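Local coordinates for RegF protein (Neisseria gonorrhoeae, PDB 4HOJ) that binds glutathione covalently as well as calcium ions and, as a stringent starvation protein A homologue with a glutathione transferase fold, probably acts in transcriptional regulation, at residues L160-H165 with P196-M201; P79-G84 with F149-V154; V45-N50 with V61-N66; S8-P13 with I31-I36. All blocks are in the same frame, centred on the assembly; numbering follows the deposited sequence.

Contact 1: L160-H165 with P196-M201. With CA (calcium ion), chain B.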
# COMPACT_ATOMS: atom_id res chain seq x y z
N LEU A 160 11.19 2.27 -15.88
CA LEU A 160 11.41 2.74 -17.26
C LEU A 160 12.89 2.95 -17.57
O LEU A 160 13.32 2.66 -18.69
CB LEU A 160 10.62 4.06 -17.50
CG LEU A 160 9.12 3.93 -17.22
CD1 LEU A 160 8.40 5.26 -17.52
CD2 LEU A 160 8.57 2.84 -18.07
N TRP A 161 13.69 3.37 -16.57
CA TRP A 161 15.13 3.51 -16.80
C TRP A 161 15.74 2.16 -17.16
O TRP A 161 16.71 2.13 -17.93
CB TRP A 161 15.74 4.04 -15.50
CG TRP A 161 17.21 4.27 -15.64
CD1 TRP A 161 18.18 3.50 -15.07
CD2 TRP A 161 17.88 5.27 -16.42
NE1 TRP A 161 19.43 3.95 -15.47
CE2 TRP A 161 19.26 5.06 -16.26
CE3 TRP A 161 17.44 6.32 -17.24
CZ2 TRP A 161 20.23 5.85 -16.89
CZ3 TRP A 161 18.40 7.13 -17.84
CH2 TRP A 161 19.77 6.88 -17.66
N ARG A 162 15.19 1.07 -16.62
CA ARG A 162 15.73 -0.27 -16.71
C ARG A 162 15.16 -1.09 -17.83
O ARG A 162 15.49 -2.30 -17.89
CB ARG A 162 15.53 -1.02 -15.35
CG ARG A 162 16.48 -0.52 -14.26
CD ARG A 162 15.97 -0.98 -12.86
NE ARG A 162 16.94 -0.71 -11.83
CZ ARG A 162 17.23 0.49 -11.30
NH1 ARG A 162 16.52 1.56 -11.72
NH2 ARG A 162 18.11 0.63 -10.32
N LEU A 163 14.40 -0.51 -18.78
CA LEU A 163 13.83 -1.40 -19.81
C LEU A 163 14.90 -2.10 -20.63
O LEU A 163 14.78 -3.33 -20.89
CB LEU A 163 12.87 -0.70 -20.73
CG LEU A 163 11.67 -0.07 -20.02
CD1 LEU A 163 10.79 0.67 -21.01
CD2 LEU A 163 10.89 -1.11 -19.25
N ASP A 164 15.99 -1.42 -21.01
CA ASP A 164 17.07 -2.10 -21.73
C ASP A 164 17.75 -3.14 -20.82
O ASP A 164 18.01 -4.31 -21.27
CB ASP A 164 18.07 -1.05 -22.26
CG ASP A 164 19.17 -1.64 -23.13
OD1 ASP A 164 19.20 -2.86 -23.45
OD2 ASP A 164 20.06 -0.85 -23.54
N HIS A 165 18.07 -2.77 -19.59
CA HIS A 165 18.72 -3.66 -18.64
C HIS A 165 17.93 -4.97 -18.49
O HIS A 165 18.50 -6.05 -18.48
CB HIS A 165 18.89 -2.91 -17.30
CG HIS A 165 19.39 -3.74 -16.16
ND1 HIS A 165 20.65 -4.29 -16.14
CD2 HIS A 165 18.77 -4.17 -15.03
CE1 HIS A 165 20.80 -4.99 -15.03
NE2 HIS A 165 19.69 -4.92 -14.33
N PRO A 196 26.51 5.49 -10.23
CA PRO A 196 27.33 5.12 -11.40
C PRO A 196 26.95 3.80 -12.01
O PRO A 196 26.98 3.65 -13.22
CB PRO A 196 28.76 5.08 -10.85
CG PRO A 196 28.73 5.86 -9.65
CD PRO A 196 27.34 5.79 -9.05
N ALA A 197 26.47 2.86 -11.17
CA ALA A 197 26.04 1.58 -11.70
C ALA A 197 24.78 1.74 -12.54
O ALA A 197 24.66 1.16 -13.58
CB ALA A 197 25.81 0.59 -10.53
N GLU A 198 23.86 2.60 -12.09
CA GLU A 198 22.62 2.79 -12.86
C GLU A 198 22.89 3.56 -14.15
O GLU A 198 22.24 3.28 -15.19
CB GLU A 198 21.59 3.52 -12.00
CG GLU A 198 20.95 2.60 -10.93
CD GLU A 198 20.28 3.36 -9.84
OE1 GLU A 198 20.53 4.59 -9.64
OE2 GLU A 198 19.44 2.73 -9.14
N LYS A 199 23.89 4.47 -14.13
CA LYS A 199 24.27 5.13 -15.37
C LYS A 199 24.75 4.14 -16.40
O LYS A 199 24.52 4.38 -17.60
CB LYS A 199 25.33 6.20 -15.09
CG LYS A 199 24.72 7.35 -14.30
CD LYS A 199 25.73 8.49 -14.15
CE LYS A 199 25.11 9.60 -13.24
NZ LYS A 199 26.21 10.57 -12.92
N ALA A 200 25.36 3.04 -15.98
CA ALA A 200 25.80 1.97 -16.90
C ALA A 200 24.67 1.22 -17.61
O ALA A 200 24.90 0.48 -18.57
CB ALA A 200 26.73 0.95 -16.17
N MET A 201 23.45 1.40 -17.11
CA MET A 201 22.25 0.68 -17.66
C MET A 201 21.67 1.24 -18.94
O MET A 201 20.93 0.54 -19.61
CB MET A 201 21.11 0.58 -16.62
CG MET A 201 21.57 -0.10 -15.37
SD MET A 201 20.25 0.00 -14.15
CE MET A 201 20.95 -1.02 -12.88
CA CA B . 19.19 -5.05 -23.12
O HOH W 1 18.18 0.06 -19.03
O HOH W 2 20.64 -6.05 -21.23
O HOH W 3 17.29 -5.09 -24.57

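Contact 2: P79-G84 with F149-V154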
# COMPACT_ATOMS: atom_id res chain seq x y z
N PRO A 79 9.16 21.33 -2.76
CA PRO A 79 7.99 21.34 -3.65
C PRO A 79 7.08 20.12 -3.43
O PRO A 79 7.57 19.02 -3.26
CB PRO A 79 8.63 21.19 -5.03
CG PRO A 79 9.90 20.46 -4.78
CD PRO A 79 10.40 21.00 -3.48
N GLN A 80 5.77 20.31 -3.50
CA GLN A 80 4.83 19.19 -3.35
C GLN A 80 4.90 18.16 -4.48
O GLN A 80 4.87 18.53 -5.66
CB GLN A 80 3.38 19.70 -3.26
CG GLN A 80 3.17 20.77 -2.19
CD GLN A 80 1.97 21.67 -2.46
OE1 GLN A 80 1.67 22.02 -3.62
NE2 GLN A 80 1.29 22.07 -1.39
N LEU A 81 5.02 16.89 -4.13
CA LEU A 81 5.08 15.86 -5.14
C LEU A 81 3.73 15.18 -5.31
O LEU A 81 3.59 14.28 -6.06
CB LEU A 81 6.24 14.86 -4.88
CG LEU A 81 7.62 15.49 -5.10
CD1 LEU A 81 8.73 14.50 -4.79
CD2 LEU A 81 7.70 16.00 -6.53
N MET A 82 2.69 15.69 -4.65
CA MET A 82 1.34 15.20 -4.89
C MET A 82 0.41 16.37 -5.17
O MET A 82 0.60 17.45 -4.65
CB MET A 82 0.82 14.40 -3.69
CG MET A 82 1.63 13.15 -3.29
SD MET A 82 1.30 11.71 -4.33
CE MET A 82 0.30 10.66 -3.18
N PRO A 83 -0.70 16.13 -5.92
CA PRO A 83 -1.76 17.15 -6.04
C PRO A 83 -2.38 17.45 -4.69
O PRO A 83 -2.25 16.64 -3.79
CB PRO A 83 -2.78 16.48 -6.95
CG PRO A 83 -2.41 15.01 -6.97
CD PRO A 83 -0.96 14.94 -6.74
N GLY A 84 -3.02 18.61 -4.54
CA GLY A 84 -3.74 18.90 -3.31
C GLY A 84 -5.13 18.30 -3.25
O GLY A 84 -5.72 18.14 -2.17
N PHE A 149 4.11 16.91 -12.79
CA PHE A 149 4.98 15.85 -12.28
C PHE A 149 4.58 15.49 -10.88
O PHE A 149 4.31 16.36 -10.07
CB PHE A 149 6.41 16.39 -12.28
CG PHE A 149 7.43 15.44 -11.69
CD1 PHE A 149 7.84 14.35 -12.42
CD2 PHE A 149 7.96 15.65 -10.41
CE1 PHE A 149 8.82 13.48 -11.88
CE2 PHE A 149 8.93 14.80 -9.88
CZ PHE A 149 9.35 13.70 -10.60
N SER A 150 4.59 14.19 -10.55
CA SER A 150 4.17 13.76 -9.22
C SER A 150 4.92 12.55 -8.74
O SER A 150 5.73 11.96 -9.48
CB SER A 150 2.66 13.40 -9.12
OG SER A 150 2.41 12.19 -9.82
N MET A 151 4.61 12.18 -7.50
CA MET A 151 5.22 10.98 -6.88
C MET A 151 4.90 9.72 -7.68
O MET A 151 5.61 8.73 -7.64
CB MET A 151 4.61 10.82 -5.49
CG MET A 151 5.32 9.72 -4.79
SD MET A 151 6.94 10.34 -4.36
CE MET A 151 6.50 11.26 -2.88
N ILE A 152 3.81 9.76 -8.43
CA ILE A 152 3.48 8.62 -9.25
C ILE A 152 4.50 8.40 -10.38
O ILE A 152 4.93 7.28 -10.69
CB ILE A 152 1.98 8.65 -9.73
CG1 ILE A 152 0.99 9.13 -8.64
CG2 ILE A 152 1.61 7.27 -10.26
CD1 ILE A 152 1.13 8.67 -7.24
N ASP A 153 4.94 9.50 -10.97
CA ASP A 153 6.05 9.46 -11.92
C ASP A 153 7.35 8.97 -11.28
O ASP A 153 8.09 8.15 -11.83
CB ASP A 153 6.28 10.85 -12.51
CG ASP A 153 5.02 11.41 -13.16
OD1 ASP A 153 4.61 10.86 -14.21
OD2 ASP A 153 4.46 12.37 -12.64
N VAL A 154 7.59 9.41 -10.07
CA VAL A 154 8.76 8.98 -9.34
C VAL A 154 8.76 7.48 -9.16
O VAL A 154 9.80 6.81 -9.38
CB VAL A 154 8.83 9.64 -7.95
CG1 VAL A 154 9.89 8.97 -7.06
CG2 VAL A 154 9.10 11.14 -8.10

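Contact 3: V45-N50 with V61-N66. With GSH (glutathione), chain C.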
# COMPACT_ATOMS: atom_id res chain seq x y z
N VAL A 45 17.42 -5.62 11.62
CA VAL A 45 16.86 -5.01 12.82
C VAL A 45 15.97 -3.84 12.40
O VAL A 45 14.89 -3.61 12.97
CB VAL A 45 17.99 -4.53 13.72
CG1 VAL A 45 17.43 -3.82 14.96
CG2 VAL A 45 18.84 -5.73 14.19
N MET A 46 16.40 -3.08 11.39
CA MET A 46 15.63 -1.93 10.89
C MET A 46 14.42 -2.37 10.08
O MET A 46 13.40 -1.68 10.04
CB MET A 46 16.53 -1.03 10.00
CG MET A 46 17.57 -0.22 10.79
SD MET A 46 18.55 0.87 9.79
CE MET A 46 19.43 -0.32 8.78
N ASN A 47 14.54 -3.47 9.37
CA ASN A 47 13.53 -3.87 8.41
C ASN A 47 13.38 -5.38 8.56
O ASN A 47 14.26 -6.13 8.18
CB ASN A 47 14.00 -3.52 6.98
CG ASN A 47 12.98 -3.96 5.92
OD1 ASN A 47 11.94 -4.57 6.25
ND2 ASN A 47 13.27 -3.70 4.66
N PRO A 48 12.23 -5.87 9.04
CA PRO A 48 12.13 -7.33 9.21
C PRO A 48 12.17 -8.10 7.91
O PRO A 48 12.48 -9.30 7.91
CB PRO A 48 10.77 -7.52 9.90
CG PRO A 48 10.00 -6.38 9.48
CD PRO A 48 10.98 -5.19 9.44
N TYR A 49 11.96 -7.42 6.78
CA TYR A 49 12.13 -8.07 5.49
C TYR A 49 13.56 -8.08 4.97
O TYR A 49 13.81 -8.69 3.93
CB TYR A 49 11.20 -7.44 4.44
CG TYR A 49 9.78 -7.38 4.94
CD1 TYR A 49 9.12 -8.52 5.36
CD2 TYR A 49 9.12 -6.17 5.06
CE1 TYR A 49 7.81 -8.43 5.84
CE2 TYR A 49 7.82 -6.09 5.54
CZ TYR A 49 7.20 -7.21 5.92
OH TYR A 49 5.88 -7.09 6.41
N ASN A 50 14.45 -7.42 5.70
CA ASN A 50 15.89 -7.47 5.37
C ASN A 50 16.22 -7.01 3.95
O ASN A 50 16.95 -7.67 3.20
CB ASN A 50 16.41 -8.87 5.59
CG ASN A 50 17.91 -8.93 5.72
OD1 ASN A 50 18.57 -7.95 6.08
ND2 ASN A 50 18.45 -10.12 5.54
N VAL A 61 12.20 4.93 11.90
CA VAL A 61 12.74 3.99 10.94
C VAL A 61 11.63 3.54 10.00
O VAL A 61 10.61 2.99 10.48
CB VAL A 61 13.26 2.75 11.66
CG1 VAL A 61 13.85 1.78 10.66
CG2 VAL A 61 14.36 3.17 12.66
N LEU A 62 11.77 3.75 8.70
CA LEU A 62 10.78 3.31 7.71
C LEU A 62 11.40 2.39 6.69
O LEU A 62 12.54 2.62 6.25
CB LEU A 62 10.20 4.50 6.96
CG LEU A 62 9.41 5.49 7.81
CD1 LEU A 62 9.00 6.65 6.88
CD2 LEU A 62 8.14 4.84 8.39
N HIS A 63 10.67 1.39 6.22
CA HIS A 63 11.01 0.68 4.99
C HIS A 63 9.76 0.77 4.10
O HIS A 63 8.76 1.40 4.48
CB HIS A 63 11.43 -0.76 5.30
CG HIS A 63 10.46 -1.53 6.17
ND1 HIS A 63 9.44 -2.32 5.67
CD2 HIS A 63 10.39 -1.63 7.52
CE1 HIS A 63 8.76 -2.84 6.69
NE2 HIS A 63 9.31 -2.44 7.82
N GLU A 64 9.87 0.14 2.94
CA GLU A 64 8.91 0.16 1.84
C GLU A 64 9.00 1.49 1.12
O GLU A 64 8.57 2.56 1.60
CB GLU A 64 7.49 -0.08 2.36
CG GLU A 64 6.48 -0.32 1.24
CD GLU A 64 6.71 -1.56 0.41
OE1 GLU A 64 7.54 -2.39 0.78
OE2 GLU A 64 5.94 -1.70 -0.57
N SER A 65 9.61 1.44 -0.06
CA SER A 65 9.94 2.65 -0.83
C SER A 65 8.79 3.64 -0.98
O SER A 65 9.03 4.85 -0.76
CB SER A 65 10.54 2.25 -2.19
OG SER A 65 9.60 1.54 -3.01
N ASN A 66 7.58 3.17 -1.29
CA ASN A 66 6.54 4.18 -1.49
C ASN A 66 6.10 4.84 -0.19
O ASN A 66 5.66 5.98 -0.18
CB ASN A 66 5.31 3.55 -2.16
CG ASN A 66 5.50 3.30 -3.62
OD1 ASN A 66 6.40 3.82 -4.28
ND2 ASN A 66 4.63 2.45 -4.16
N1 GSH C . 8.60 -3.58 -1.45
CA1 GSH C . 10.01 -3.12 -1.30
C1 GSH C . 10.08 -1.65 -1.47
O11 GSH C . 10.94 -0.98 -0.83
O12 GSH C . 9.29 -1.12 -2.27
CB1 GSH C . 10.95 -3.90 -2.22
CG1 GSH C . 12.44 -3.64 -1.92
CD1 GSH C . 13.30 -4.68 -2.61
OE1 GSH C . 12.86 -5.56 -3.32
N2 GSH C . 14.65 -4.48 -2.37
CA2 GSH C . 15.60 -5.44 -2.94
C2 GSH C . 16.30 -6.08 -1.77
O2 GSH C . 16.68 -5.53 -0.74
CB2 GSH C . 16.66 -4.84 -3.80
SG2 GSH C . 16.05 -3.91 -5.17
N3 GSH C . 16.65 -7.47 -2.00
CA3 GSH C . 17.33 -8.26 -0.99
C3 GSH C . 16.40 -9.37 -0.59
O31 GSH C . 15.18 -9.49 -0.94
O32 GSH C . 16.91 -10.23 0.17

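Contact 4: S8-P13 with I31-I36. With GSH (glutathione), chain C.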
# COMPACT_ATOMS: atom_id res chain seq x y z
N SER A 8 20.59 2.26 0.85
CA SER A 8 20.23 2.14 -0.57
C SER A 8 21.10 1.10 -1.25
O SER A 8 22.28 1.02 -0.95
CB SER A 8 20.50 3.51 -1.21
OG SER A 8 20.45 3.39 -2.63
N GLY A 9 20.52 0.32 -2.15
CA GLY A 9 21.32 -0.54 -3.02
C GLY A 9 21.65 0.17 -4.32
O GLY A 9 20.78 0.81 -4.92
N ILE A 10 22.87 0.05 -4.79
CA ILE A 10 23.30 0.87 -5.93
C ILE A 10 22.62 0.50 -7.23
O ILE A 10 22.58 1.28 -8.17
CB ILE A 10 24.79 0.86 -6.09
CG1 ILE A 10 25.36 -0.53 -6.39
CG2 ILE A 10 25.46 1.43 -4.80
CD1 ILE A 10 26.86 -0.50 -6.72
N THR A 11 22.07 -0.71 -7.30
CA THR A 11 21.29 -1.07 -8.52
C THR A 11 19.84 -1.32 -8.19
O THR A 11 19.12 -1.83 -9.05
CB THR A 11 21.87 -2.27 -9.32
OG1 THR A 11 21.88 -3.43 -8.48
CG2 THR A 11 23.30 -1.97 -9.79
N CYS A 12 19.38 -0.94 -7.01
CA CYS A 12 18.04 -1.31 -6.58
C CYS A 12 17.01 -0.29 -7.10
O CYS A 12 17.10 0.89 -6.73
CB CYS A 12 18.02 -1.33 -5.04
SG CYS A 12 16.38 -1.55 -4.33
N PRO A 13 16.02 -0.75 -7.88
CA PRO A 13 15.04 0.23 -8.40
C PRO A 13 14.21 0.86 -7.29
O PRO A 13 13.71 1.98 -7.47
CB PRO A 13 14.19 -0.59 -9.41
CG PRO A 13 14.38 -2.08 -8.94
CD PRO A 13 15.83 -2.12 -8.40
N ILE A 31 23.30 9.16 2.04
CA ILE A 31 23.06 7.84 1.47
C ILE A 31 24.09 6.85 1.99
O ILE A 31 25.32 7.13 1.96
CB ILE A 31 23.09 7.88 -0.08
CG1 ILE A 31 22.05 8.82 -0.62
CG2 ILE A 31 22.77 6.51 -0.68
CD1 ILE A 31 22.12 9.03 -2.12
N LYS A 32 23.65 5.71 2.49
CA LYS A 32 24.55 4.63 2.87
C LYS A 32 24.31 3.48 1.92
O LYS A 32 23.22 2.93 1.86
CB LYS A 32 24.31 4.16 4.30
CG LYS A 32 24.83 5.12 5.35
CD LYS A 32 24.44 4.63 6.73
CE LYS A 32 25.34 5.18 7.81
NZ LYS A 32 26.56 4.33 7.96
N ASP A 33 25.34 3.07 1.22
CA ASP A 33 25.20 2.00 0.24
C ASP A 33 25.27 0.66 0.95
O ASP A 33 26.20 0.41 1.74
CB ASP A 33 26.34 2.06 -0.79
CG ASP A 33 26.23 3.23 -1.75
OD1 ASP A 33 25.16 3.81 -1.89
OD2 ASP A 33 27.28 3.51 -2.40
N ILE A 34 24.32 -0.18 0.61
CA ILE A 34 24.23 -1.54 1.16
C ILE A 34 24.43 -2.48 -0.03
O ILE A 34 23.71 -2.35 -1.02
CB ILE A 34 22.88 -1.74 1.83
CG1 ILE A 34 22.73 -0.79 3.03
CG2 ILE A 34 22.75 -3.23 2.15
CD1 ILE A 34 23.72 -1.00 4.12
N ASP A 35 25.36 -3.41 0.10
CA ASP A 35 25.53 -4.47 -0.90
C ASP A 35 24.50 -5.53 -0.55
O ASP A 35 24.64 -6.16 0.51
CB ASP A 35 26.97 -4.98 -0.75
CG ASP A 35 27.26 -6.22 -1.58
OD1 ASP A 35 26.34 -6.59 -2.35
OD2 ASP A 35 28.43 -6.69 -1.50
N ILE A 36 23.56 -5.77 -1.44
CA ILE A 36 22.52 -6.74 -1.11
C ILE A 36 23.08 -8.15 -1.02
O ILE A 36 22.41 -9.04 -0.50
CB ILE A 36 21.33 -6.67 -2.07
CG1 ILE A 36 21.76 -7.02 -3.48
CG2 ILE A 36 20.68 -5.30 -2.01
CD1 ILE A 36 20.59 -6.90 -4.45
N1 GSH C . 8.60 -3.58 -1.45
CA1 GSH C . 10.01 -3.12 -1.30
C1 GSH C . 10.08 -1.65 -1.47
O11 GSH C . 10.94 -0.98 -0.83
O12 GSH C . 9.29 -1.12 -2.27
CB1 GSH C . 10.95 -3.90 -2.22
CG1 GSH C . 12.44 -3.64 -1.92
CD1 GSH C . 13.30 -4.68 -2.61
OE1 GSH C . 12.86 -5.56 -3.32
N2 GSH C . 14.65 -4.48 -2.37
CA2 GSH C . 15.60 -5.44 -2.94
C2 GSH C . 16.30 -6.08 -1.77
O2 GSH C . 16.68 -5.53 -0.74
CB2 GSH C . 16.66 -4.84 -3.80
SG2 GSH C . 16.05 -3.91 -5.17
N3 GSH C . 16.65 -7.47 -2.00
CA3 GSH C . 17.33 -8.26 -0.99
C3 GSH C . 16.40 -9.37 -0.59
O31 GSH C . 15.18 -9.49 -0.94
O32 GSH C . 16.91 -10.23 0.17
O HOH W 4 22.93 3.56 -3.53
O HOH W 5 24.78 -1.77 -3.39

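Contact 1: L160-H165 with P196-M201
Trp161 and Arg162 reach out from the end of helix 151-161 to different parts of Glu198, and Met201 lies against both. With CG trans to the backbone N (chi1 -178°), the indole of Trp161 presents its ring edge to helix 196-199, and NE1 donates in the ring plane to Glu198 O at 2.9 Å (158° at the hydrogen). That oxygen also accepts from Met201 N; the two donors come from opposite faces of the carbonyl plane. Arg162 runs straight from CG to NE and gives NH2 to Glu198 OE2 at 2.8 Å. OE2 is met on its anti side, somewhat out of the carboxylate plane; with the guanidinium and carboxylate planes nearly perpendicular (88°), one N-H rather than a bidentate pair makes the salt bridge. The extended thioether of Met201 enters between these groups: SD lies over one face of the guanidinium, off-centre toward its rim, and touches Arg162 CG at 3.8 Å, CE sits 4.3 Å above the centre of the His165 ring, and the sulfur lies at the edge of the Trp161 five-membered ring, a Met-aromatic contact. Water 1 ties Trp161 O, His165 N and Met201 O together. At the exposed end, calcium is bound by Asp164 through OD1 at 2.2 Å and O at 2.3 Å, with Asp167 as a further ligand. Arg162 NH2 also donates to Thr11 O beside the glutathione site, and Glu198 OE1 pairs with Arg19. The buried charges are thus shared among several partners, which would be expected to keep Arg162 and Glu198 ionised and couples the C-terminal tail to the thioredoxin-like domain.

Contact 2: P79-G84 with F149-V154
Leu81 O accepts from Met151 N at 2.7 Å, in the carbonyl plane; this is the one hydrogen bond between the loop 79-84 and the start of helix 151-161. Apolar groups surround it. The Leu81 side chain lies alongside Phe149, pointing the same way, with CD2 3.8 Å from CE2 of that ring. Met82 starts away from the helix, but its bent chain brings SD back to 3.6 Å from Met151 CB and 4.2 Å from Ile152 CD1. Behind this shell stands a capping box. Ser150 at the N-cap holds OG between its own N and carbonyl carbon (chi1 71°), where it accepts from Ile152 N at 3.1 Å, while Ser150 N donates to the anti lone pair of Asp153 OD2 at 2.8 Å. Such a box is a familiar feature of this helix in glutathione transferases, consistent with a fixed first turn that presents Met151 N to the loop. Asp153 is positioned in turn by Tyr180 OH and Ile144 N at OD1, and Leu81 N is held by Asp73. Helix 13-25 packs on Leu81, Met151 and Val154 through Val21, helix 65-75 on both methionines, and helix 86-102 on Ile152 through Val95 and Leu96.

Contact 3: V45-N50 with V61-N66
Asn47 OD1 is held between a backbone N-H and an aromatic face. Tyr49 N donates to it at 2.9 Å from above the carbonyl plane, forming an Asx turn; from the other side of that plane the His63 ring covers it, with OD1 3.3 Å above the ring centre. The amide and imidazole are stacked, their planes only 10° apart. This overlap depends on His63 placing CG between its own N and carbonyl carbon (chi1 51°), which folds the ring over the amide. Pro48 CD touches His63 NE2 at 3.6 Å, and Tyr49 CE2 meets His63 CE1 at the same distance, obliquely. Towards the start of strand 60-63 the contact becomes apolar, Val61 CG1 lying 3.9 Å from Met46 CB. The amide's ND2 binds Gln51 O, tying the Asx turn to the glutathione-binding loop. Lys101 of the second subunit makes a cation-pi contact with Tyr49, and Leu94 of that subunit packs on His63. Just past His63, Glu64 has a positive phi (74°), the unusual backbone seen at this turn in glutathione transferases. Its OE1 accepts from glutathione N1 at 2.7 Å, while Ser65 N donates to O11 at 2.9 Å and Ser65 OG to O12 at 2.8 Å. Ser65 OG is in turn bonded to Arg17 NH1. The gamma-glutamyl ammonium thus meets a carboxylate, and Arg17 and the helix start would both be expected to favour the ligand's negative charge.

Contact 4: S8-P13 with I31-I36
Ser8 pairs with Asp33 in a parallel beta bridge, and here the two segments come closest. Ser8 N donates to Lys32 O at 2.9 Å, and Ser8 O accepts from Ile34 N at 2.8 Å; the same oxygen also meets Asp33 CA at 3.3 Å in a CA-H...O contact. One residue on, Gly9 CA makes a longer contact of this kind with Ile34 O, at 3.6 Å. The branch of Ile31 that lies trans to its backbone N, CG2, rests on Ser8 CB at 3.8 Å. Strand 5-8, helix 13-25 and strand 30-33 form a beta-alpha-beta crossover of the thioredoxin fold. The loop leaving Ser8 turns through Gly9-Cys12 (type I) and delivers Cys12, the residue that binds glutathione covalently, to the N-cap of helix 13-25, with Pro13 beside the cysteinyl part of the ligand. Water marks the looser side. Beside the bridge, water 4 spans the side chains of the paired residues, Ser8 OG and Asp33 OD1, lying 2.8 Å from the latter. Ser8 OG, which stands trans to its own N (chi1 167°), is bonded to Arg19 NE as well. Further along, where the segments part, water 5 links Ile10 N to Ile34 O. A contact of Ile10 CG2 with the Asp33 carboxylate is uncertain, because Ile10 is modelled in two conformers.

How the contacts relate
Contacts 3 and 4 both belong to the thioredoxin-like domain and meet the same glutathione at different places: contact 4 at the cysteinyl sulfur, through the covalently bound cysteine, contact 3 at the gamma-glutamyl end. Their centres are 13 Å apart, and both reach the one mixed sheet. Contact 1, centred 14 Å from contact 4, touches it directly, since Arg162 NH2 lies 2.9 Å from Thr11 O; the calcium-binding turn and the ligand-binding loop are thus joined chiefly through Arg162, with Glu198 packing on Ile10. Contact 2 shares helix 151-161 with contact 1 but sits at its start, 23 Å away between centres and across the centre of the chain. Its Met151 side chain is about 12 Å from glutathione.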